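BRO1 protein (Saccharomyces cerevisiae, PDB 1ZB1) helps sort cargo into multivesicular bodies, recruiting the Doa4 deubiquitinase to endosomes, and is seen here as its Bro1 domain, which may bind Snf7. Local coordinates at residues K256-S259 with A260-G264; L280-S283 with M284-L287; D304-K307 with E308-K312; E311-Q314 with K315-K319. All coordinates share one frame; numbering follows the deposited sequence.

Interaction 1 (K256-S259 with A260-G264); sequences KSLS and AYYHG
Leu258 and Tyr262, one helical turn apart, make the main side-chain contact of this piece of helix 242-269. They run side by side in the same direction, and the leucine meets the ring at its edge rather than over a face: Leu258 CG lies in the ring plane, 3.8 Å from Tyr262 CE2. The ring is brought alongside because Tyr262 CG stands anti to its carbonyl carbon (chi1 -81°). A face of the same ring is covered near its rim by CD2 of the neighbouring Tyr261.

The helix belongs to the largely helical Bro1 domain, where it packs between helices 208-230, 275-290 and 303-322. Leu258 and Tyr262 both touch helix 208-230, whereas the ring of Tyr261 turns to helix 303-322 and meets Phe306 edge to face.

Polar contacts between the two segments are the main-chain bonds of a regular alpha helix. Four successive i to i+4 bonds begin with Ala260 N to Lys256 O at 3.1 Å; the shortest is Tyr261 N to Ser257 O at 2.9 Å. Two serines tie the helix to its neighbours: Ser257 O accepts from Ser283 OG, and the hydroxyl of Ser259 is bonded to Ser212 O.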
loop_
_atom_site.group_PDB
_atom_site.type_symbol
_atom_site.label_atom_id
_atom_site.label_comp_id
_atom_site.label_asym_id
_atom_site.label_seq_id
_atom_site.Cartn_x
_atom_site.Cartn_y
_atom_site.Cartn_z
ATOM N N LYS A 256 -1.430 -11.098 -16.587
ATOM C CA LYS A 256 -0.503 -11.564 -17.610
ATOM C C LYS A 256 -1.364 -11.943 -18.824
ATOM O O LYS A 256 -1.003 -11.674 -19.971
ATOM C CB LYS A 256 0.272 -12.787 -17.120
ATOM C CG LYS A 256 1.134 -13.426 -18.189
ATOM C CD LYS A 256 2.611 -13.322 -17.865
ATOM C CE LYS A 256 2.968 -14.093 -16.601
ATOM N NZ LYS A 256 4.438 -14.067 -16.360
ATOM N N SER A 257 -2.510 -12.561 -18.554
ATOM C CA SER A 257 -3.443 -12.966 -19.602
ATOM C C SER A 257 -3.985 -11.745 -20.339
ATOM O O SER A 257 -4.021 -11.715 -21.571
ATOM C CB SER A 257 -4.619 -13.746 -19.004
ATOM O OG SER A 257 -5.629 -13.975 -19.978
ATOM N N LEU A 258 -4.407 -10.746 -19.570
ATOM C CA LEU A 258 -4.960 -9.519 -20.131
ATOM C C LEU A 258 -3.936 -8.828 -21.024
ATOM O O LEU A 258 -4.284 -8.236 -22.048
ATOM C CB LEU A 258 -5.385 -8.573 -19.006
ATOM C CG LEU A 258 -6.420 -7.512 -19.379
ATOM C CD1 LEU A 258 -7.736 -8.204 -19.711
ATOM C CD2 LEU A 258 -6.613 -6.535 -18.222
ATOM N N SER A 259 -2.672 -8.909 -20.624
ATOM C CA SER A 259 -1.582 -8.295 -21.373
ATOM C C SER A 259 -1.400 -8.964 -22.737
ATOM O O SER A 259 -1.276 -8.291 -23.762
ATOM C CB SER A 259 -0.283 -8.404 -20.575
ATOM O OG SER A 259 0.781 -7.791 -21.270
ATOM N N ALA A 260 -1.374 -10.293 -22.738
ATOM C CA ALA A 260 -1.212 -11.062 -23.967
ATOM C C ALA A 260 -2.396 -10.827 -24.900
ATOM O O ALA A 260 -2.227 -10.700 -26.111
ATOM C CB ALA A 260 -1.086 -12.547 -23.640
ATOM N N TYR A 261 -3.594 -10.777 -24.329
ATOM C CA TYR A 261 -4.804 -10.545 -25.104
ATOM C C TYR A 261 -4.710 -9.234 -25.882
ATOM O O TYR A 261 -4.871 -9.209 -27.105
ATOM C CB TYR A 261 -6.019 -10.513 -24.172
ATOM C CG TYR A 261 -7.300 -9.985 -24.800
ATOM C CD1 TYR A 261 -7.852 -10.584 -25.937
ATOM C CD2 TYR A 261 -7.968 -8.898 -24.245
ATOM C CE1 TYR A 261 -9.035 -10.110 -26.497
ATOM C CE2 TYR A 261 -9.148 -8.418 -24.794
ATOM C CZ TYR A 261 -9.678 -9.028 -25.919
ATOM O OH TYR A 261 -10.847 -8.550 -26.459
ATOM N N TYR A 262 -4.439 -8.141 -25.176
ATOM C CA TYR A 262 -4.355 -6.848 -25.841
ATOM C C TYR A 262 -3.216 -6.757 -26.850
ATOM O O TYR A 262 -3.360 -6.103 -27.880
ATOM C CB TYR A 262 -4.281 -5.728 -24.803
ATOM C CG TYR A 262 -5.650 -5.381 -24.271
ATOM C CD1 TYR A 262 -6.534 -4.612 -25.027
ATOM C CD2 TYR A 262 -6.093 -5.878 -23.045
ATOM C CE1 TYR A 262 -7.821 -4.348 -24.579
ATOM C CE2 TYR A 262 -7.377 -5.623 -22.589
ATOM C CZ TYR A 262 -8.236 -4.858 -23.360
ATOM O OH TYR A 262 -9.509 -4.608 -22.918
ATOM N N HIS A 263 -2.098 -7.421 -26.579
ATOM C CA HIS A 263 -0.991 -7.396 -27.525
ATOM C C HIS A 263 -1.433 -8.147 -28.782
ATOM O O HIS A 263 -0.991 -7.844 -29.895
ATOM C CB HIS A 263 0.255 -8.052 -26.924
ATOM C CG HIS A 263 1.432 -8.065 -27.849
ATOM N ND1 HIS A 263 1.832 -9.193 -28.532
ATOM C CD2 HIS A 263 2.282 -7.079 -28.225
ATOM C CE1 HIS A 263 2.876 -8.902 -29.288
ATOM N NE2 HIS A 263 3.169 -7.625 -29.120
ATOM N N GLY A 264 -2.314 -9.124 -28.591
ATOM C CA GLY A 264 -2.822 -9.899 -29.709
ATOM C C GLY A 264 -3.733 -9.045 -30.568
ATOM O O GLY A 264 -3.656 -9.092 -31.795
#

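Interaction 2 (L280-S283 with M284-L287); sequences LDFS and MQQL
Met284 enters the contact through its backbone, its N bonding to Leu280 O at 3.0 Å, while its CB lies against Asp281 O. Gln285 follows with two bonds to a single residue. Its main-chain N is bonded to Asp281 O, and its side chain, extended beyond CG, turns back along the helix so that Gln285 NE2 donates a hydrogen bond to Asp281 OD1 at 3.1 Å. This second bond is bent, with an N-H...O angle of 145°, and it reaches the carboxylate oxygen on its anti side, somewhat out of plane. Carboxylate and amide stand almost perpendicular, their planes 87° apart. The pair sits on the exposed side of the helix.

At Gln286 the partner becomes aromatic. With CG anti to its carbonyl carbon (chi1 -72°), the methylene Gln286 CG is placed over one face of the Phe282 ring, 4.1 Å from its centroid and displaced toward the rim, in a CH-pi contact. The bend at chi2 then turns the amide along the ring, inclined to it, and Gln286 NE2 comes within 3.8 Å of Phe282 CE1. The oxygen of the same amide, Gln286 OE1, is hydrogen-bonded to His253 ND1 of helix 242-269. Leu287 closes the turn with a bond from its N to Ser283 O at 3.0 Å, and its side chain packs on Phe306 and Lys307. The arrangement is that of an amphipathic alpha helix, here helix 275-290 of the Bro1 domain, with polar i to i+4 pairing outside and packing against helices 242-269 and 303-322 inside.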
loop_
_atom_site.group_PDB
_atom_site.type_symbol
_atom_site.label_atom_id
_atom_site.label_comp_id
_atom_site.label_asym_id
_atom_site.label_seq_id
_atom_site.Cartn_x
_atom_site.Cartn_y
_atom_site.Cartn_z
ATOM N N LEU A 280 -2.917 -15.107 -28.420
ATOM C CA LEU A 280 -4.246 -15.342 -27.862
ATOM C C LEU A 280 -4.194 -16.716 -27.204
ATOM O O LEU A 280 -4.877 -16.982 -26.215
ATOM C CB LEU A 280 -5.305 -15.316 -28.965
ATOM C CG LEU A 280 -5.863 -13.936 -29.331
ATOM C CD1 LEU A 280 -6.774 -13.446 -28.221
ATOM C CD2 LEU A 280 -4.727 -12.956 -29.559
ATOM N N ASP A 281 -3.359 -17.576 -27.774
ATOM C CA ASP A 281 -3.152 -18.928 -27.276
ATOM C C ASP A 281 -2.550 -18.792 -25.878
ATOM O O ASP A 281 -3.049 -19.373 -24.913
ATOM C CB ASP A 281 -2.177 -19.666 -28.200
ATOM C CG ASP A 281 -2.265 -21.170 -28.068
ATOM O OD1 ASP A 281 -2.001 -21.698 -26.966
ATOM O OD2 ASP A 281 -2.599 -21.829 -29.077
ATOM N N PHE A 282 -1.480 -18.005 -25.782
ATOM C CA PHE A 282 -0.796 -17.770 -24.516
ATOM C C PHE A 282 -1.730 -17.133 -23.495
ATOM O O PHE A 282 -1.711 -17.493 -22.315
ATOM C CB PHE A 282 0.418 -16.864 -24.730
ATOM C CG PHE A 282 1.158 -16.535 -23.466
ATOM C CD1 PHE A 282 1.850 -17.524 -22.771
ATOM C CD2 PHE A 282 1.162 -15.236 -22.965
ATOM C CE1 PHE A 282 2.538 -17.225 -21.594
ATOM C CE2 PHE A 282 1.846 -14.925 -21.789
ATOM C CZ PHE A 282 2.535 -15.922 -21.103
ATOM N N SER A 283 -2.541 -16.186 -23.952
ATOM C CA SER A 283 -3.486 -15.503 -23.082
ATOM C C SER A 283 -4.436 -16.498 -22.418
ATOM O O SER A 283 -4.663 -16.443 -21.209
ATOM C CB SER A 283 -4.296 -14.482 -23.882
ATOM O OG SER A 283 -5.201 -13.781 -23.047
ATOM N N MET A 284 -4.992 -17.405 -23.217
ATOM C CA MET A 284 -5.913 -18.416 -22.712
ATOM C C MET A 284 -5.241 -19.281 -21.649
ATOM O O MET A 284 -5.854 -19.616 -20.641
ATOM C CB MET A 284 -6.411 -19.308 -23.855
ATOM C CG MET A 284 -7.419 -20.372 -23.420
ATOM S SD MET A 284 -8.990 -19.678 -22.852
ATOM C CE MET A 284 -8.765 -19.656 -21.109
ATOM N N GLN A 285 -3.986 -19.645 -21.892
ATOM C CA GLN A 285 -3.220 -20.457 -20.952
ATOM C C GLN A 285 -3.185 -19.775 -19.584
ATOM O O GLN A 285 -3.551 -20.366 -18.569
ATOM C CB GLN A 285 -1.787 -20.645 -21.460
ATOM C CG GLN A 285 -1.658 -21.502 -22.714
ATOM C CD GLN A 285 -0.239 -21.512 -23.268
ATOM O OE1 GLN A 285 0.725 -21.729 -22.534
ATOM N NE2 GLN A 285 -0.107 -21.280 -24.572
ATOM N N GLN A 286 -2.740 -18.521 -19.575
ATOM C CA GLN A 286 -2.644 -17.745 -18.350
ATOM C C GLN A 286 -3.983 -17.585 -17.644
ATOM O O GLN A 286 -4.057 -17.692 -16.420
ATOM C CB GLN A 286 -2.038 -16.376 -18.652
ATOM C CG GLN A 286 -0.557 -16.438 -18.964
ATOM C CD GLN A 286 0.238 -17.061 -17.830
ATOM O OE1 GLN A 286 0.120 -16.648 -16.673
ATOM N NE2 GLN A 286 1.056 -18.054 -18.155
ATOM N N LEU A 287 -5.044 -17.327 -18.403
ATOM C CA LEU A 287 -6.358 -17.177 -17.793
ATOM C C LEU A 287 -6.744 -18.478 -17.087
ATOM O O LEU A 287 -7.278 -18.461 -15.976
ATOM C CB LEU A 287 -7.413 -16.833 -18.844
ATOM C CG LEU A 287 -8.840 -16.766 -18.296
ATOM C CD1 LEU A 287 -8.943 -15.653 -17.273
ATOM C CD2 LEU A 287 -9.827 -16.532 -19.434
#

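Interaction 3 (D304-K307 with E308-K312); sequences DGFK and ETLEK
Lys307 and Glu311 are joined by a salt bridge one turn apart on helix 303-322, with Lys307 NZ 2.8 Å from Glu311 OE1. The ammonium group comes from above the carboxylate plane, 41° out of it. Lys307 is extended as far as CE and bends at its last torsion (chi4 -72°), which swings NZ across to the glutamate; Glu311 itself is extended beyond CG.

A second pair, Phe306 and Leu310, is apolar. Leu310 CG stands over one face of the phenyl ring, 4.2 Å from its centroid and displaced toward the rim, and its methyl groups continue the contact, Leu310 CD2 lying 4.0 Å from Phe306 CZ. The third pair is polar: Thr309 OG1 donates to Gly305 O at 3.0 Å, and the same oxygen takes the helical bond from Thr309 N. The two donors reach it from opposite faces of the carbonyl plane. Thr309 OG1 lies beside its own backbone N, anti to the carbonyl carbon (chi1 -64°), and is thereby directed back at the preceding turn.

Beyond this shell, helices 242-269 and 275-290 cover the inner side. Phe306 touches Ser257 and Leu258, Thr309 rests on Tyr261, and Leu310 packs on Leu280. Nearer the start of the helix, Gly305 N is bonded to Asp302 OD1.

The chemistry thus differs around the helix. The ion pair is partly exposed, so solvent would probably weaken its pull, and the carbonyl of Gly305, gripped twice, anchors the threonine hydroxyl beside the packed aromatic.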
loop_
_atom_site.group_PDB
_atom_site.type_symbol
_atom_site.label_atom_id
_atom_site.label_comp_id
_atom_site.label_asym_id
_atom_site.label_seq_id
_atom_site.Cartn_x
_atom_site.Cartn_y
_atom_site.Cartn_z
ATOM N N ASP A 304 -15.765 -16.174 -16.626
ATOM C CA ASP A 304 -16.377 -16.941 -17.708
ATOM C C ASP A 304 -16.632 -16.094 -18.952
ATOM O O ASP A 304 -16.482 -16.575 -20.074
ATOM C CB ASP A 304 -17.687 -17.588 -17.242
ATOM C CG ASP A 304 -17.469 -18.623 -16.148
ATOM O OD1 ASP A 304 -16.482 -19.387 -16.238
ATOM O OD2 ASP A 304 -18.288 -18.681 -15.204
ATOM N N GLY A 305 -17.009 -14.836 -18.749
ATOM C CA GLY A 305 -17.260 -13.950 -19.872
ATOM C C GLY A 305 -15.993 -13.632 -20.649
ATOM O O GLY A 305 -16.023 -13.483 -21.871
ATOM N N PHE A 306 -14.873 -13.525 -19.941
ATOM C CA PHE A 306 -13.604 -13.224 -20.586
ATOM C C PHE A 306 -13.102 -14.445 -21.351
ATOM O O PHE A 306 -12.499 -14.313 -22.415
ATOM C CB PHE A 306 -12.569 -12.777 -19.541
ATOM C CG PHE A 306 -11.241 -12.385 -20.129
ATOM C CD1 PHE A 306 -11.167 -11.439 -21.152
ATOM C CD2 PHE A 306 -10.064 -12.961 -19.662
ATOM C CE1 PHE A 306 -9.938 -11.073 -21.705
ATOM C CE2 PHE A 306 -8.829 -12.606 -20.204
ATOM C CZ PHE A 306 -8.764 -11.659 -21.230
ATOM N N LYS A 307 -13.356 -15.634 -20.815
ATOM C CA LYS A 307 -12.937 -16.865 -21.479
ATOM C C LYS A 307 -13.633 -16.939 -22.832
ATOM O O LYS A 307 -13.032 -17.344 -23.826
ATOM C CB LYS A 307 -13.312 -18.089 -20.635
ATOM C CG LYS A 307 -12.928 -19.431 -21.251
ATOM C CD LYS A 307 -13.209 -20.570 -20.272
ATOM C CE LYS A 307 -12.828 -21.935 -20.837
ATOM N NZ LYS A 307 -13.757 -22.389 -21.912
ATOM N N GLU A 308 -14.901 -16.537 -22.861
ATOM C CA GLU A 308 -15.683 -16.548 -24.091
ATOM C C GLU A 308 -15.155 -15.519 -25.081
ATOM O O GLU A 308 -15.079 -15.780 -26.282
ATOM C CB GLU A 308 -17.156 -16.254 -23.795
ATOM C CG GLU A 308 -17.887 -17.391 -23.109
ATOM C CD GLU A 308 -19.377 -17.136 -22.999
ATOM O OE1 GLU A 308 -20.015 -16.881 -24.046
ATOM O OE2 GLU A 308 -19.909 -17.191 -21.868
ATOM N N THR A 309 -14.798 -14.345 -24.572
ATOM C CA THR A 309 -14.272 -13.281 -25.414
ATOM C C THR A 309 -13.007 -13.743 -26.135
ATOM O O THR A 309 -12.830 -13.466 -27.321
ATOM C CB THR A 309 -13.958 -12.022 -24.580
ATOM O OG1 THR A 309 -15.172 -11.509 -24.022
ATOM C CG2 THR A 309 -13.312 -10.951 -25.448
ATOM N N LEU A 310 -12.137 -14.455 -25.422
ATOM C CA LEU A 310 -10.899 -14.954 -26.012
ATOM C C LEU A 310 -11.160 -16.008 -27.074
ATOM O O LEU A 310 -10.649 -15.915 -28.187
ATOM C CB LEU A 310 -9.982 -15.555 -24.945
ATOM C CG LEU A 310 -9.276 -14.611 -23.975
ATOM C CD1 LEU A 310 -8.359 -15.414 -23.064
ATOM C CD2 LEU A 310 -8.471 -13.584 -24.752
ATOM N N GLU A 311 -11.944 -17.021 -26.721
ATOM C CA GLU A 311 -12.253 -18.094 -27.655
ATOM C C GLU A 311 -12.912 -17.536 -28.907
ATOM O O GLU A 311 -12.570 -17.920 -30.024
ATOM C CB GLU A 311 -13.165 -19.131 -26.992
ATOM C CG GLU A 311 -12.453 -19.973 -25.942
ATOM C CD GLU A 311 -13.349 -21.025 -25.308
ATOM O OE1 GLU A 311 -12.826 -21.846 -24.525
ATOM O OE2 GLU A 311 -14.568 -21.030 -25.592
ATOM N N LYS A 312 -13.852 -16.622 -28.709
ATOM C CA LYS A 312 -14.564 -15.997 -29.809
ATOM C C LYS A 312 -13.568 -15.365 -30.784
ATOM O O LYS A 312 -13.621 -15.611 -31.991
ATOM C CB LYS A 312 -15.516 -14.938 -29.252
ATOM C CG LYS A 312 -16.710 -14.630 -30.138
ATOM C CD LYS A 312 -17.854 -14.065 -29.305
ATOM C CE LYS A 312 -18.258 -15.043 -28.202
ATOM N NZ LYS A 312 -19.392 -14.555 -27.365
#

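Interaction 4 (E311-Q314 with K315-K319); sequences EKKQ and KELIK
Bends at chi2 (65°) and chi4 (59°) fold the chain of Lys313 forward along helix 303-322, while Glu316, with CG anti to its carbonyl carbon, stretches out to meet it. The two side chains cross at about a right angle, and the carboxylate oxygen Glu316 OE2 lies 3.8 Å from the methylene Lys313 CD. The ionic contact is long, with Lys313 NZ 3.9 Å from Glu316 OE2, and the place of the ammonium is less sure. Lys313 NZ also forms a salt bridge with Glu268 of helix 242-269, probably its stronger partner.

Leu317, on the next turn from Lys313, packs on Glu268 and on Ile277. Lys315 has a chain extended beyond CG, with Lys315 CG passing 3.0 Å from Glu311 O. Between the same two residues runs a backbone bond, Lys315 N to Glu311 O at 2.8 Å; the following one, Glu316 N to Lys312 O at 3.4 Å, is weak, and Ile318 N to Gln314 O is 3.2 Å.

Charged residues three and four apart toward solvent, with Leu317 buried against the neighbouring helices, are consistent with an amphipathic helix, here toward the end of helix 303-322 in the Bro1 domain.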
loop_
_atom_site.group_PDB
_atom_site.type_symbol
_atom_site.label_atom_id
_atom_site.label_comp_id
_atom_site.label_asym_id
_atom_site.label_seq_id
_atom_site.Cartn_x
_atom_site.Cartn_y
_atom_site.Cartn_z
ATOM N N GLU A 311 -11.944 -17.021 -26.721
ATOM C CA GLU A 311 -12.253 -18.094 -27.655
ATOM C C GLU A 311 -12.912 -17.536 -28.907
ATOM O O GLU A 311 -12.570 -17.920 -30.024
ATOM C CB GLU A 311 -13.165 -19.131 -26.992
ATOM C CG GLU A 311 -12.453 -19.973 -25.942
ATOM C CD GLU A 311 -13.349 -21.025 -25.308
ATOM O OE1 GLU A 311 -12.826 -21.846 -24.525
ATOM O OE2 GLU A 311 -14.568 -21.030 -25.592
ATOM N N LYS A 312 -13.852 -16.622 -28.709
ATOM C CA LYS A 312 -14.564 -15.997 -29.809
ATOM C C LYS A 312 -13.568 -15.365 -30.784
ATOM O O LYS A 312 -13.621 -15.611 -31.991
ATOM C CB LYS A 312 -15.516 -14.938 -29.252
ATOM C CG LYS A 312 -16.710 -14.630 -30.138
ATOM C CD LYS A 312 -17.854 -14.065 -29.305
ATOM C CE LYS A 312 -18.258 -15.043 -28.202
ATOM N NZ LYS A 312 -19.392 -14.555 -27.365
ATOM N N LYS A 313 -12.650 -14.566 -30.253
ATOM C CA LYS A 313 -11.643 -13.905 -31.075
ATOM C C LYS A 313 -10.692 -14.938 -31.668
ATOM O O LYS A 313 -10.295 -14.844 -32.828
ATOM C CB LYS A 313 -10.846 -12.907 -30.234
ATOM C CG LYS A 313 -10.172 -11.823 -31.050
ATOM C CD LYS A 313 -11.223 -10.939 -31.711
ATOM C CE LYS A 313 -10.588 -9.903 -32.608
ATOM N NZ LYS A 313 -9.780 -10.568 -33.657
ATOM N N GLN A 314 -10.333 -15.926 -30.857
ATOM C CA GLN A 314 -9.433 -16.991 -31.277
ATOM C C GLN A 314 -9.992 -17.697 -32.518
ATOM O O GLN A 314 -9.240 -18.080 -33.415
ATOM C CB GLN A 314 -9.263 -17.990 -30.129
ATOM C CG GLN A 314 -7.823 -18.403 -29.837
ATOM C CD GLN A 314 -7.644 -18.928 -28.413
ATOM O OE1 GLN A 314 -6.566 -19.399 -28.040
ATOM N NE2 GLN A 314 -8.703 -18.841 -27.612
ATOM N N LYS A 315 -11.312 -17.861 -32.559
ATOM C CA LYS A 315 -11.978 -18.514 -33.686
ATOM C C LYS A 315 -11.764 -17.727 -34.974
ATOM O O LYS A 315 -11.180 -18.229 -35.933
ATOM C CB LYS A 315 -13.483 -18.624 -33.432
ATOM C CG LYS A 315 -13.883 -19.434 -32.214
ATOM C CD LYS A 315 -15.401 -19.474 -32.083
ATOM C CE LYS A 315 -15.846 -20.186 -30.813
ATOM N NZ LYS A 315 -17.331 -20.268 -30.717
ATOM N N GLU A 316 -12.257 -16.492 -34.980
ATOM C CA GLU A 316 -12.156 -15.599 -36.130
ATOM C C GLU A 316 -10.770 -15.600 -36.763
ATOM O O GLU A 316 -10.632 -15.784 -37.972
ATOM C CB GLU A 316 -12.536 -14.178 -35.707
ATOM C CG GLU A 316 -13.922 -14.089 -35.081
ATOM C CD GLU A 316 -14.236 -12.713 -34.514
ATOM O OE1 GLU A 316 -15.329 -12.557 -33.925
ATOM O OE2 GLU A 316 -13.398 -11.792 -34.654
ATOM N N LEU A 317 -9.746 -15.394 -35.942
ATOM C CA LEU A 317 -8.370 -15.380 -36.425
ATOM C C LEU A 317 -8.013 -16.698 -37.107
ATOM O O LEU A 317 -7.378 -16.714 -38.163
ATOM C CB LEU A 317 -7.403 -15.130 -35.262
ATOM C CG LEU A 317 -7.290 -13.721 -34.667
ATOM C CD1 LEU A 317 -6.477 -12.837 -35.593
ATOM C CD2 LEU A 317 -8.671 -13.139 -34.434
ATOM N N ILE A 318 -8.426 -17.802 -36.497
ATOM C CA ILE A 318 -8.145 -19.126 -37.035
ATOM C C ILE A 318 -8.854 -19.380 -38.366
ATOM O O ILE A 318 -8.243 -19.874 -39.315
ATOM C CB ILE A 318 -8.541 -20.219 -36.019
ATOM C CG1 ILE A 318 -7.657 -20.098 -34.774
ATOM C CG2 ILE A 318 -8.396 -21.599 -36.645
ATOM C CD1 ILE A 318 -8.045 -21.024 -33.645
ATOM N N LYS A 319 -10.139 -19.043 -38.436
ATOM C CA LYS A 319 -10.907 -19.241 -39.663
ATOM C C LYS A 319 -10.268 -18.490 -40.825
ATOM O O LYS A 319 -9.837 -19.095 -41.807
ATOM C CB LYS A 319 -12.346 -18.755 -39.478
ATOM C CG LYS A 319 -13.183 -18.833 -40.744
ATOM C CD LYS A 319 -14.580 -18.280 -40.517
ATOM C CE LYS A 319 -15.381 -18.263 -41.810
ATOM N NZ LYS A 319 -16.748 -17.704 -41.607
#

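The four contacts belong to three consecutive helices packed together toward one end of the elongated domain. Interactions 1 and 2 have centres about 8 Å apart and pack directly, Lys256 CG lying 3.5 Å from Gln286 CG. Interaction 3 packs on both: Tyr261 CD1 approaches Leu310 CD2 to 3.3 Å, and Ser283 OG comes within 3.6 Å of Leu310 CD1. Interaction 4 continues interaction 3 along helix 303-322, sharing Glu311 and Lys312. It reaches interaction 2 through Gln314 OE1, 3.5 Å from Asp281 CA, but does not touch interaction 1, the nearest atoms being about 5 Å apart.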